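Local coordinates for protein with a SET domain within carboxy region (Cryptosporidium parvum, PDB 4LDG) that probably acts as a histone H4K20 methyltransferase, with its SET domain in this carboxy-terminal part, at residues Y28-Y33 and E135-T140; E102-I105 and V111-L114; F163-K168 and R219-S224; I230-L235 and P241-V246. One frame throughout, in Å; residues are numbered along the deposited sequence.

The four contacts run from helix 15-36 and the small 105-112 hairpin to the central sheet of strands 163-166, 230-237 and 240-247. Contacts 1 and 2 lie about 12 Å apart between centres, contact 2 nested within the chain loop that contact 1 closes, and they meet where Tyr33 OH lies 2.8 Å from His113 ND1. Contact 1 reaches contact 3 through the salt bridge of Glu135 OE1 with Lys168 NZ, 2.8 Å long. Contacts 3 and 4, with centres about 9 Å apart, share one sheet: strand 163-166 is bonded to strand 240-247, Val164 N being 2.8 Å from Phe245 O. Contact 3 also carries the Asn-His-Ser motif which, in SET enzymes, borders the active site.

Contact 1 (Y28-Y33 and E135-T140); sequences YSKIPY and EIHSCT
Lys30 of helix 15-36 meets the 135-140 loop with the end of its side chain, an example of one long amine bridging a helix to a neighbouring backbone. Its CG lies opposite the carbonyl carbon (chi1 -67°), and the chain beyond is extended, which carries NZ to the loop backbone. The loop begins at Glu135, whose positive phi of 63° belongs to the Schellman motif closing helix 121-134. After Ile136 comes His137, where a water molecule joins the two segments, accepting from Lys30 NZ and from His137 N, both at 3.0 Å. The same water sits 3.5 Å above the plane of the imidazole, displaced toward its rim. His137 O approaches Lys30 NZ to 3.4 Å, while NZ stands oblique to the ring, 4.2 Å from CD2. Ser138 turns its CB away from the helix, and its OG is hydrogen-bonded to Phe163 O. Cys139 points its CB back toward the helix, 4.4 Å from Lys30 NZ. The amine also forms a salt bridge with Asp26, one turn earlier in its own helix, so charge pairing and water together fix its position. Helix 15-36 thus lies against the loop, with Leu27 touching Cys139 and Lys30 touching Val111 of strand 111-112, while on the side of strand 163-166 the backbone of Ser138 bonds to Val164.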
loop_
_atom_site.group_PDB
_atom_site.type_symbol
_atom_site.label_atom_id
_atom_site.label_comp_id
_atom_site.label_asym_id
_atom_site.label_seq_id
_atom_site.Cartn_x
_atom_site.Cartn_y
_atom_site.Cartn_z
ATOM N N TYR A 28 15.629 5.813 5.162
ATOM C CA TYR A 28 16.650 6.305 6.099
ATOM C C TYR A 28 16.176 6.333 7.549
ATOM O O TYR A 28 16.954 6.040 8.455
ATOM C CB TYR A 28 17.121 7.726 5.745
ATOM C CG TYR A 28 18.005 7.874 4.529
ATOM C CD1 TYR A 28 18.479 6.767 3.816
ATOM C CD2 TYR A 28 18.404 9.145 4.104
ATOM C CE1 TYR A 28 19.296 6.932 2.700
ATOM C CE2 TYR A 28 19.220 9.314 2.995
ATOM C CZ TYR A 28 19.663 8.204 2.301
ATOM O OH TYR A 28 20.480 8.369 1.208
ATOM N N SER A 29 14.917 6.702 7.762
ATOM C CA SER A 29 14.358 6.793 9.109
ATOM C C SER A 29 14.172 5.438 9.786
ATOM O O SER A 29 14.090 5.363 11.003
ATOM C CB SER A 29 13.027 7.541 9.079
ATOM O OG SER A 29 13.254 8.939 9.111
ATOM N N LYS A 30 14.115 4.372 8.999
ATOM C CA LYS A 30 13.938 3.013 9.527
ATOM C C LYS A 30 15.254 2.214 9.639
ATOM O O LYS A 30 15.266 1.108 10.196
ATOM C CB LYS A 30 12.937 2.262 8.645
ATOM C CG LYS A 30 11.510 2.818 8.727
ATOM C CD LYS A 30 10.642 2.352 7.569
ATOM C CE LYS A 30 9.197 2.810 7.736
ATOM N NZ LYS A 30 8.274 2.167 6.747
ATOM N N ILE A 31 16.351 2.768 9.118
ATOM C CA ILE A 31 17.649 2.073 9.144
ATOM C C ILE A 31 18.089 1.647 10.553
ATOM O O ILE A 31 18.449 0.485 10.736
ATOM C CB ILE A 31 18.764 2.864 8.393
ATOM C CG1 ILE A 31 18.461 2.827 6.881
ATOM C CG2 ILE A 31 20.150 2.283 8.677
ATOM C CD1 ILE A 31 19.557 3.325 5.959
ATOM N N PRO A 32 18.037 2.561 11.547
ATOM C CA PRO A 32 18.413 2.164 12.907
ATOM C C PRO A 32 17.620 0.949 13.415
ATOM O O PRO A 32 18.180 0.084 14.098
ATOM C CB PRO A 32 18.074 3.408 13.744
ATOM C CG PRO A 32 18.008 4.534 12.770
ATOM C CD PRO A 32 17.460 3.915 11.526
ATOM N N TYR A 33 16.331 0.887 13.078
ATOM C CA TYR A 33 15.511 -0.271 13.421
ATOM C C TYR A 33 15.927 -1.515 12.627
ATOM O O TYR A 33 16.015 -2.594 13.197
ATOM C CB TYR A 33 14.006 0.028 13.256
ATOM C CG TYR A 33 13.137 -1.213 13.289
ATOM C CD1 TYR A 33 12.594 -1.687 14.482
ATOM C CD2 TYR A 33 12.880 -1.931 12.127
ATOM C CE1 TYR A 33 11.817 -2.833 14.510
ATOM C CE2 TYR A 33 12.110 -3.078 12.146
ATOM C CZ TYR A 33 11.577 -3.527 13.333
ATOM O OH TYR A 33 10.807 -4.668 13.338
ATOM N N GLU A 135 -1.182 5.441 8.765
ATOM C CA GLU A 135 -0.215 5.590 7.670
ATOM C C GLU A 135 1.015 4.721 7.841
ATOM O O GLU A 135 2.122 5.166 7.599
ATOM C CB GLU A 135 0.209 7.053 7.485
ATOM C CG GLU A 135 -0.927 8.033 7.245
ATOM C CD GLU A 135 -1.447 8.050 5.814
ATOM O OE1 GLU A 135 -0.947 7.282 4.950
ATOM O OE2 GLU A 135 -2.376 8.847 5.541
ATOM N N ILE A 136 0.819 3.483 8.246
ATOM C CA ILE A 136 1.904 2.526 8.313
ATOM C C ILE A 136 1.959 1.828 6.956
ATOM O O ILE A 136 0.913 1.473 6.418
ATOM C CB ILE A 136 1.659 1.423 9.361
ATOM C CG1 ILE A 136 1.185 1.987 10.691
ATOM C CG2 ILE A 136 2.917 0.577 9.555
ATOM C CD1 ILE A 136 2.251 2.700 11.455
ATOM N N HIS A 137 3.156 1.627 6.411
ATOM C CA HIS A 137 3.313 0.869 5.151
ATOM C C HIS A 137 4.611 0.103 5.124
ATOM O O HIS A 137 5.515 0.351 5.921
ATOM C CB HIS A 137 3.209 1.769 3.911
ATOM C CG HIS A 137 3.903 3.076 4.060
ATOM N ND1 HIS A 137 3.221 4.265 4.229
ATOM C CD2 HIS A 137 5.220 3.383 4.117
ATOM C CE1 HIS A 137 4.088 5.250 4.379
ATOM N NE2 HIS A 137 5.307 4.743 4.311
ATOM N N SER A 138 4.699 -0.857 4.216
ATOM C CA SER A 138 5.964 -1.546 3.992
ATOM C C SER A 138 6.914 -0.521 3.419
ATOM O O SER A 138 6.487 0.505 2.884
ATOM C CB SER A 138 5.785 -2.726 3.032
ATOM O OG SER A 138 5.120 -3.802 3.698
ATOM N N CYS A 139 8.204 -0.782 3.564
ATOM C CA CYS A 139 9.247 0.088 3.015
ATOM C C CYS A 139 9.401 -0.289 1.531
ATOM O O CYS A 139 9.702 -1.444 1.194
ATOM C CB CYS A 139 10.532 -0.124 3.810
ATOM S SG CYS A 139 12.012 0.678 3.165
ATOM N N THR A 140 9.073 0.650 0.656
ATOM C CA THR A 140 9.276 0.478 -0.781
ATOM C C THR A 140 10.158 1.577 -1.381
ATOM O O THR A 140 10.385 2.612 -0.757
ATOM C CB THR A 140 7.948 0.532 -1.544
ATOM O OG1 THR A 140 7.407 1.844 -1.445
ATOM C CG2 THR A 140 6.962 -0.483 -1.009
HETATM O O HOH W 1 5.563 3.042 7.627
#

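Contact 2 (E102-I105 and V111-L114); sequences EATI and VIHL
Ile105 and Ile112 form the antiparallel, non-hydrogen-bonded pair of a short beta hairpin that directly follows helix 98-104, and the last turn of that helix is stitched to the outgoing arm beyond the pair. The two CA atoms are 4.6 Å apart, and both side chains lie on one face of the small sheet. Ile105 also packs against Ile127, Tyr130 and Cys131 of helix 121-134, so this face of the hairpin is partly inside the fold. The junction illustrates how a carbonyl at the end of a helix can be used by a neighbouring chain segment. Thr104 O accepts from two successive amides: His113 N at 2.8 Å, approaching nearly along the C=O axis but with a bent N-H...O angle of 141°, and Leu114 N at 3.2 Å, lying in the carbonyl plane on a lone pair with a straighter angle of 158°. Two bonds to one oxygen hold the chain at His113 firmly to the helix end. The Thr104 hydroxyl is engaged by Tyr119 and by Ile100 O, and the His113 ring bonds through ND1 to Tyr33 of helix 15-36. The Leu114 side chain crosses that of Thr104 at about a right angle; its CG lies opposite its own carbonyl carbon, beside the N (chi1 -68°), which directs the branch to the Ala103 carbonyl. Ala103 O lies at the edge of the His113 ring, near its plane, 3.9 Å from CD2. Leu114 CD1 rests 3.4 Å from Ala103 O, with Ala103 CB a little farther off at 4.3 Å.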
loop_
_atom_site.group_PDB
_atom_site.type_symbol
_atom_site.label_atom_id
_atom_site.label_comp_id
_atom_site.label_asym_id
_atom_site.label_seq_id
_atom_site.Cartn_x
_atom_site.Cartn_y
_atom_site.Cartn_z
ATOM N N GLU A 102 0.447 -2.699 19.808
ATOM C CA GLU A 102 1.704 -2.069 20.165
ATOM C C GLU A 102 2.866 -3.050 20.136
ATOM O O GLU A 102 3.999 -2.650 19.890
ATOM C CB GLU A 102 1.617 -1.411 21.543
ATOM C CG GLU A 102 0.552 -0.340 21.610
ATOM C CD GLU A 102 0.965 0.874 22.419
ATOM O OE1 GLU A 102 1.139 0.685 23.641
ATOM O OE2 GLU A 102 1.066 2.000 21.845
ATOM N N ALA A 103 2.582 -4.329 20.380
ATOM C CA ALA A 103 3.585 -5.364 20.201
ATOM C C ALA A 103 3.810 -5.670 18.722
ATOM O O ALA A 103 4.920 -5.981 18.319
ATOM C CB ALA A 103 3.181 -6.631 20.914
ATOM N N THR A 104 2.766 -5.601 17.917
ATOM C CA THR A 104 2.889 -6.002 16.521
ATOM C C THR A 104 3.557 -4.911 15.703
ATOM O O THR A 104 4.371 -5.203 14.842
ATOM C CB THR A 104 1.517 -6.357 15.949
ATOM O OG1 THR A 104 0.977 -7.456 16.708
ATOM C CG2 THR A 104 1.607 -6.730 14.471
ATOM N N ILE A 105 3.242 -3.654 16.012
ATOM C CA ILE A 105 3.742 -2.505 15.269
ATOM C C ILE A 105 4.618 -1.633 16.152
ATOM O O ILE A 105 4.222 -1.307 17.283
ATOM C CB ILE A 105 2.566 -1.657 14.769
ATOM C CG1 ILE A 105 1.842 -2.442 13.677
ATOM C CG2 ILE A 105 3.066 -0.304 14.242
ATOM C CD1 ILE A 105 0.406 -2.086 13.534
ATOM N N VAL A 111 6.823 0.459 11.576
ATOM C CA VAL A 111 7.064 -0.791 10.897
ATOM C C VAL A 111 6.255 -1.860 11.548
ATOM O O VAL A 111 5.939 -1.786 12.739
ATOM C CB VAL A 111 8.535 -1.249 10.932
ATOM C CG1 VAL A 111 9.383 -0.352 10.057
ATOM C CG2 VAL A 111 9.079 -1.271 12.354
ATOM N N ILE A 112 5.945 -2.870 10.754
ATOM C CA ILE A 112 5.304 -4.061 11.239
ATOM C C ILE A 112 6.441 -4.947 11.742
ATOM O O ILE A 112 7.207 -5.492 10.950
ATOM C CB ILE A 112 4.477 -4.758 10.164
ATOM C CG1 ILE A 112 3.404 -3.826 9.649
ATOM C CG2 ILE A 112 3.799 -6.001 10.744
ATOM C CD1 ILE A 112 2.546 -4.484 8.565
ATOM N N HIS A 113 6.534 -5.043 13.069
ATOM C CA HIS A 113 7.647 -5.680 13.756
ATOM C C HIS A 113 7.475 -7.189 13.866
ATOM O O HIS A 113 8.459 -7.910 13.772
ATOM C CB HIS A 113 7.775 -5.058 15.151
ATOM C CG HIS A 113 8.766 -5.729 16.036
ATOM N ND1 HIS A 113 10.125 -5.682 15.802
ATOM C CD2 HIS A 113 8.604 -6.438 17.175
ATOM C CE1 HIS A 113 10.754 -6.357 16.743
ATOM N NE2 HIS A 113 9.854 -6.829 17.585
ATOM N N LEU A 114 6.239 -7.666 14.092
ATOM C CA LEU A 114 5.984 -9.107 14.213
ATOM C C LEU A 114 5.308 -9.651 12.959
ATOM O O LEU A 114 4.549 -8.951 12.333
ATOM C CB LEU A 114 5.071 -9.402 15.400
ATOM C CG LEU A 114 5.593 -9.169 16.818
ATOM C CD1 LEU A 114 4.469 -9.363 17.835
ATOM C CD2 LEU A 114 6.759 -10.105 17.118
#

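Contact 3 (F163-K168 and R219-S224); sequences FVLEYK and RLINHS
A chi1 of -163° sets the ring of Tyr167 anti to its own amide nitrogen and projects it from the 163-168 segment to the backbone of Arg219. Leu165 and Ile221 both use chi1 near -70°, which brings their terminal methyls together: CD1 of Leu165 lies 4.1 Å from CD1 of Ile221, the two side chains crossing obliquely. The tyrosine meets Arg219 at a tilt, its CE1 being 3.8 Å from Arg219 CA. Water completes this join. One water, in the plane of the ring at its edge, is 2.8 Å from Tyr167 OH and donates to Arg219 O at 2.7 Å; another donates to Lys168 O at 3.1 Å and accepts a weak bond from Arg219 N. Both polar ends of the Arg219 backbone are thereby linked through water to Tyr167 and Lys168, while the guanidinium leads away to a cation-pi contact with Tyr193. Phe245 of strand 240-247 packs against Ile221 and Tyr167. Asn222-His223-Ser224 is the signature Asn-His-Ser motif of SET domains, and its weakly bonded, parallel pairing with strand 258-259, through Asn222 and Phe259, is consistent with the pseudoknot characteristic of that fold.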
loop_
_atom_site.group_PDB
_atom_site.type_symbol
_atom_site.label_atom_id
_atom_site.label_comp_id
_atom_site.label_asym_id
_atom_site.label_seq_id
_atom_site.Cartn_x
_atom_site.Cartn_y
_atom_site.Cartn_z
ATOM N N PHE A 163 0.774 -5.731 5.527
ATOM C CA PHE A 163 0.224 -4.559 4.841
ATOM C C PHE A 163 1.333 -4.010 3.966
ATOM O O PHE A 163 2.419 -3.720 4.471
ATOM C CB PHE A 163 -0.230 -3.501 5.851
ATOM C CG PHE A 163 -0.979 -2.344 5.237
ATOM C CD1 PHE A 163 -2.353 -2.402 5.076
ATOM C CD2 PHE A 163 -0.307 -1.188 4.839
ATOM C CE1 PHE A 163 -3.051 -1.344 4.495
ATOM C CE2 PHE A 163 -0.985 -0.119 4.256
ATOM C CZ PHE A 163 -2.358 -0.205 4.065
ATOM N N VAL A 164 1.084 -3.840 2.660
ATOM C CA VAL A 164 2.129 -3.258 1.795
ATOM C C VAL A 164 1.920 -1.752 1.600
ATOM O O VAL A 164 2.717 -0.922 2.071
ATOM C CB VAL A 164 2.241 -4.061 0.489
ATOM C CG1 VAL A 164 3.277 -3.472 -0.457
ATOM C CG2 VAL A 164 2.609 -5.505 0.811
ATOM N N LEU A 165 0.825 -1.388 0.943
ATOM C CA LEU A 165 0.551 0.014 0.614
ATOM C C LEU A 165 -0.925 0.148 0.404
ATOM O O LEU A 165 -1.589 -0.824 -0.018
ATOM C CB LEU A 165 1.210 0.396 -0.716
ATOM C CG LEU A 165 2.722 0.551 -0.816
ATOM C CD1 LEU A 165 3.120 0.613 -2.290
ATOM C CD2 LEU A 165 3.224 1.783 -0.072
ATOM N N GLU A 166 -1.453 1.342 0.627
ATOM C CA GLU A 166 -2.840 1.587 0.276
ATOM C C GLU A 166 -2.843 2.005 -1.180
ATOM O O GLU A 166 -1.928 2.677 -1.613
ATOM C CB GLU A 166 -3.472 2.670 1.152
ATOM C CG GLU A 166 -4.934 2.929 0.813
ATOM C CD GLU A 166 -5.601 4.006 1.645
ATOM O OE1 GLU A 166 -4.987 4.513 2.609
ATOM O OE2 GLU A 166 -6.767 4.341 1.331
ATOM N N TYR A 167 -3.861 1.596 -1.932
ATOM C CA TYR A 167 -4.061 2.133 -3.266
ATOM C C TYR A 167 -4.843 3.435 -3.115
ATOM O O TYR A 167 -6.064 3.433 -3.038
ATOM C CB TYR A 167 -4.804 1.144 -4.153
ATOM C CG TYR A 167 -4.692 1.460 -5.629
ATOM C CD1 TYR A 167 -3.683 0.890 -6.390
ATOM C CD2 TYR A 167 -5.567 2.333 -6.258
ATOM C CE1 TYR A 167 -3.550 1.166 -7.737
ATOM C CE2 TYR A 167 -5.440 2.620 -7.615
ATOM C CZ TYR A 167 -4.423 2.025 -8.345
ATOM O OH TYR A 167 -4.268 2.250 -9.679
ATOM N N LYS A 168 -4.125 4.539 -3.030
ATOM C CA LYS A 168 -4.720 5.860 -2.840
ATOM C C LYS A 168 -5.087 6.577 -4.120
ATOM O O LYS A 168 -4.414 6.437 -5.132
ATOM C CB LYS A 168 -3.738 6.738 -2.084
ATOM C CG LYS A 168 -3.552 6.308 -0.643
ATOM C CD LYS A 168 -2.409 7.036 0.016
ATOM C CE LYS A 168 -2.579 6.937 1.507
ATOM N NZ LYS A 168 -1.284 7.168 2.204
ATOM N N ARG A 219 0.045 3.143 -6.981
ATOM C CA ARG A 219 -0.475 3.253 -8.340
ATOM C C ARG A 219 0.529 2.883 -9.441
ATOM O O ARG A 219 0.120 2.668 -10.576
ATOM C CB ARG A 219 -0.959 4.685 -8.590
ATOM C CG ARG A 219 0.152 5.724 -8.645
ATOM C CD ARG A 219 -0.364 7.124 -8.320
ATOM N NE ARG A 219 0.594 8.111 -8.788
ATOM C CZ ARG A 219 0.653 8.605 -10.029
ATOM N NH1 ARG A 219 -0.231 8.260 -10.965
ATOM N NH2 ARG A 219 1.597 9.481 -10.339
ATOM N N LEU A 220 1.824 2.858 -9.102
ATOM C CA LEU A 220 2.896 2.592 -10.056
ATOM C C LEU A 220 3.281 1.127 -10.176
ATOM O O LEU A 220 4.133 0.776 -10.961
ATOM C CB LEU A 220 4.141 3.359 -9.644
ATOM C CG LEU A 220 4.002 4.858 -9.405
ATOM C CD1 LEU A 220 5.336 5.415 -8.941
ATOM C CD2 LEU A 220 3.568 5.541 -10.689
ATOM N N ILE A 221 2.675 0.269 -9.385
ATOM C CA ILE A 221 3.036 -1.123 -9.405
ATOM C C ILE A 221 2.712 -1.769 -10.757
ATOM O O ILE A 221 1.579 -1.692 -11.266
ATOM C CB ILE A 221 2.386 -1.848 -8.215
ATOM C CG1 ILE A 221 3.046 -1.359 -6.912
ATOM C CG2 ILE A 221 2.551 -3.334 -8.342
ATOM C CD1 ILE A 221 2.253 -1.623 -5.673
ATOM N N ASN A 222 3.714 -2.409 -11.342
ATOM C CA ASN A 222 3.522 -3.101 -12.612
ATOM C C ASN A 222 2.700 -4.370 -12.515
ATOM O O ASN A 222 2.450 -4.919 -11.425
ATOM C CB ASN A 222 4.877 -3.419 -13.259
ATOM C CG ASN A 222 5.613 -2.167 -13.659
ATOM O OD1 ASN A 222 5.039 -1.236 -14.204
ATOM N ND2 ASN A 222 6.872 -2.113 -13.329
ATOM N N HIS A 223 2.295 -4.832 -13.684
ATOM C CA HIS A 223 1.355 -5.906 -13.814
ATOM C C HIS A 223 2.033 -7.221 -14.128
ATOM O O HIS A 223 2.963 -7.255 -14.915
ATOM C CB HIS A 223 0.397 -5.588 -14.952
ATOM C CG HIS A 223 -0.433 -6.755 -15.371
ATOM N ND1 HIS A 223 -1.481 -7.213 -14.612
ATOM C CD2 HIS A 223 -0.353 -7.575 -16.446
ATOM C CE1 HIS A 223 -2.033 -8.255 -15.206
ATOM N NE2 HIS A 223 -1.363 -8.496 -16.320
ATOM N N SER A 224 1.554 -8.294 -13.501
ATOM C CA SER A 224 1.911 -9.648 -13.887
ATOM C C SER A 224 0.846 -10.686 -13.508
ATOM O O SER A 224 0.453 -10.807 -12.337
ATOM C CB SER A 224 3.237 -10.054 -13.278
ATOM O OG SER A 224 3.389 -11.449 -13.488
HETATM O O HOH W 2 -2.011 1.087 -10.852
HETATM O O HOH W 3 -1.685 4.956 -5.209
#

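Contact 4 (I230-L235 and P241-V246); sequences IITKVL and PRLFFV
Phe245 and Ile230 mark the tightly packed part of this antiparallel hairpin: Ile230 CD1 sits over one face of the ring, 3.7 Å from its centroid, and Thr232 CG2 approaches Phe245 CE1 to 3.4 Å. Phe259 adds an edge-to-face ring contact, and the neighbouring Leu243 reaches Val234 CG2 with its CD1 at 3.7 Å. On the other sheet face, Phe244 takes a chi1 of 63°, between its backbone N and carbonyl carbon, which turns the ring across to strand 230-235; Lys233 CB lies over its face, 4.0 Å from the centroid, and Leu235 CG comes in obliquely. Packing is looser farther out along Lys233, whose CE lies 4.0 Å from Val246 CG2 before the chain bends and its amine leads away at a partly exposed position. Arg242 bends away from strand 230-235, its NE salt-bridged to Glu166 OE2. Between the two faces run six backbone hydrogen bonds, two at each of the pairs Ile231-Val246, Lys233-Phe244 and Leu235-Arg242; the shortest, Arg242 N to Leu235 O, is 2.8 Å. The polar backbone thus sets the register, while methyl groups over aromatic faces (CH-pi) and apolar contacts between side chains join the strands on both faces.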
loop_
_atom_site.group_PDB
_atom_site.type_symbol
_atom_site.label_atom_id
_atom_site.label_comp_id
_atom_site.label_asym_id
_atom_site.label_seq_id
_atom_site.Cartn_x
_atom_site.Cartn_y
_atom_site.Cartn_z
ATOM N N ILE A 230 1.688 -9.634 -4.751
ATOM C CA ILE A 230 0.735 -8.993 -3.872
ATOM C C ILE A 230 -0.678 -9.171 -4.406
ATOM O O ILE A 230 -0.861 -9.496 -5.567
ATOM C CB ILE A 230 1.022 -7.520 -3.691
ATOM C CG1 ILE A 230 0.874 -6.763 -5.009
ATOM C CG2 ILE A 230 2.424 -7.320 -3.148
ATOM C CD1 ILE A 230 1.187 -5.288 -4.853
ATOM N N ILE A 231 -1.649 -9.011 -3.514
ATOM C CA ILE A 231 -3.067 -9.054 -3.819
ATOM C C ILE A 231 -3.775 -7.903 -3.099
ATOM O O ILE A 231 -3.223 -7.304 -2.194
ATOM C CB ILE A 231 -3.724 -10.359 -3.348
ATOM C CG1 ILE A 231 -3.511 -10.585 -1.853
ATOM C CG2 ILE A 231 -3.172 -11.538 -4.123
ATOM C CD1 ILE A 231 -4.320 -11.768 -1.314
ATOM N N THR A 232 -5.013 -7.632 -3.470
ATOM C CA THR A 232 -5.760 -6.544 -2.847
ATOM C C THR A 232 -6.779 -7.031 -1.824
ATOM O O THR A 232 -7.211 -8.182 -1.826
ATOM C CB THR A 232 -6.472 -5.688 -3.899
ATOM O OG1 THR A 232 -7.147 -6.547 -4.811
ATOM C CG2 THR A 232 -5.470 -4.838 -4.653
ATOM N N LYS A 233 -7.118 -6.125 -0.927
ATOM C CA LYS A 233 -8.139 -6.327 0.067
ATOM C C LYS A 233 -8.812 -4.987 0.259
ATOM O O LYS A 233 -8.275 -3.964 -0.139
ATOM C CB LYS A 233 -7.526 -6.839 1.372
ATOM C CG LYS A 233 -7.236 -8.314 1.290
ATOM C CD LYS A 233 -6.664 -8.860 2.580
ATOM C CE LYS A 233 -6.365 -10.366 2.492
ATOM N NZ LYS A 233 -7.325 -11.160 1.662
ATOM N N VAL A 234 -10.007 -5.003 0.817
ATOM C CA VAL A 234 -10.742 -3.774 1.100
ATOM C C VAL A 234 -11.218 -3.816 2.547
ATOM O O VAL A 234 -11.633 -4.859 3.015
ATOM C CB VAL A 234 -11.956 -3.569 0.162
ATOM C CG1 VAL A 234 -12.785 -2.370 0.613
ATOM C CG2 VAL A 234 -11.500 -3.319 -1.260
ATOM N N LEU A 235 -11.109 -2.685 3.233
ATOM C CA LEU A 235 -11.780 -2.459 4.498
ATOM C C LEU A 235 -12.719 -1.294 4.335
ATOM O O LEU A 235 -12.322 -0.233 3.828
ATOM C CB LEU A 235 -10.792 -2.093 5.607
ATOM C CG LEU A 235 -9.855 -3.178 6.155
ATOM C CD1 LEU A 235 -9.121 -2.649 7.380
ATOM C CD2 LEU A 235 -10.582 -4.474 6.494
ATOM N N PRO A 241 -14.775 2.633 1.269
ATOM C CA PRO A 241 -13.864 1.522 1.049
ATOM C C PRO A 241 -12.461 2.050 0.969
ATOM O O PRO A 241 -12.251 3.083 0.357
ATOM C CB PRO A 241 -14.286 0.987 -0.313
ATOM C CG PRO A 241 -14.838 2.179 -1.022
ATOM C CD PRO A 241 -15.525 2.986 0.050
ATOM N N ARG A 242 -11.529 1.348 1.608
ATOM C CA ARG A 242 -10.101 1.616 1.528
ATOM C C ARG A 242 -9.443 0.387 0.942
ATOM O O ARG A 242 -9.492 -0.724 1.550
ATOM C CB ARG A 242 -9.518 1.881 2.915
ATOM C CG ARG A 242 -10.322 2.898 3.724
ATOM C CD ARG A 242 -10.260 4.286 3.113
ATOM N NE ARG A 242 -8.894 4.792 3.229
ATOM C CZ ARG A 242 -8.436 5.542 4.226
ATOM N NH1 ARG A 242 -9.231 5.914 5.239
ATOM N NH2 ARG A 242 -7.168 5.910 4.229
ATOM N N LEU A 243 -8.799 0.587 -0.213
ATOM C CA LEU A 243 -8.238 -0.513 -0.985
ATOM C C LEU A 243 -6.736 -0.545 -0.744
ATOM O O LEU A 243 -6.054 0.502 -0.837
ATOM C CB LEU A 243 -8.551 -0.297 -2.475
ATOM C CG LEU A 243 -8.011 -1.252 -3.562
ATOM C CD1 LEU A 243 -8.653 -2.632 -3.453
ATOM C CD2 LEU A 243 -8.266 -0.659 -4.939
ATOM N N PHE A 244 -6.219 -1.744 -0.454
ATOM C CA PHE A 244 -4.814 -1.902 -0.115
ATOM C C PHE A 244 -4.246 -3.226 -0.562
ATOM O O PHE A 244 -4.988 -4.216 -0.823
ATOM C CB PHE A 244 -4.551 -1.707 1.410
ATOM C CG PHE A 244 -5.233 -2.726 2.314
ATOM C CD1 PHE A 244 -4.531 -3.782 2.861
ATOM C CD2 PHE A 244 -6.571 -2.613 2.619
ATOM C CE1 PHE A 244 -5.163 -4.711 3.684
ATOM C CE2 PHE A 244 -7.212 -3.534 3.430
ATOM C CZ PHE A 244 -6.513 -4.581 3.967
ATOM N N PHE A 245 -2.911 -3.233 -0.644
ATOM C CA PHE A 245 -2.161 -4.411 -1.043
ATOM C C PHE A 245 -1.616 -5.131 0.176
ATOM O O PHE A 245 -1.193 -4.496 1.144
ATOM C CB PHE A 245 -0.996 -3.979 -1.895
ATOM C CG PHE A 245 -1.389 -3.463 -3.243
ATOM C CD1 PHE A 245 -1.955 -4.298 -4.170
ATOM C CD2 PHE A 245 -1.133 -2.141 -3.596
ATOM C CE1 PHE A 245 -2.264 -3.834 -5.426
ATOM C CE2 PHE A 245 -1.448 -1.673 -4.839
ATOM C CZ PHE A 245 -2.013 -2.523 -5.755
ATOM N N VAL A 246 -1.657 -6.456 0.143
ATOM C CA VAL A 246 -0.911 -7.270 1.101
ATOM C C VAL A 246 -0.080 -8.267 0.328
ATOM O O VAL A 246 -0.418 -8.620 -0.787
ATOM C CB VAL A 246 -1.825 -7.999 2.091
ATOM C CG1 VAL A 246 -2.652 -6.994 2.874
ATOM C CG2 VAL A 246 -2.747 -8.963 1.396
#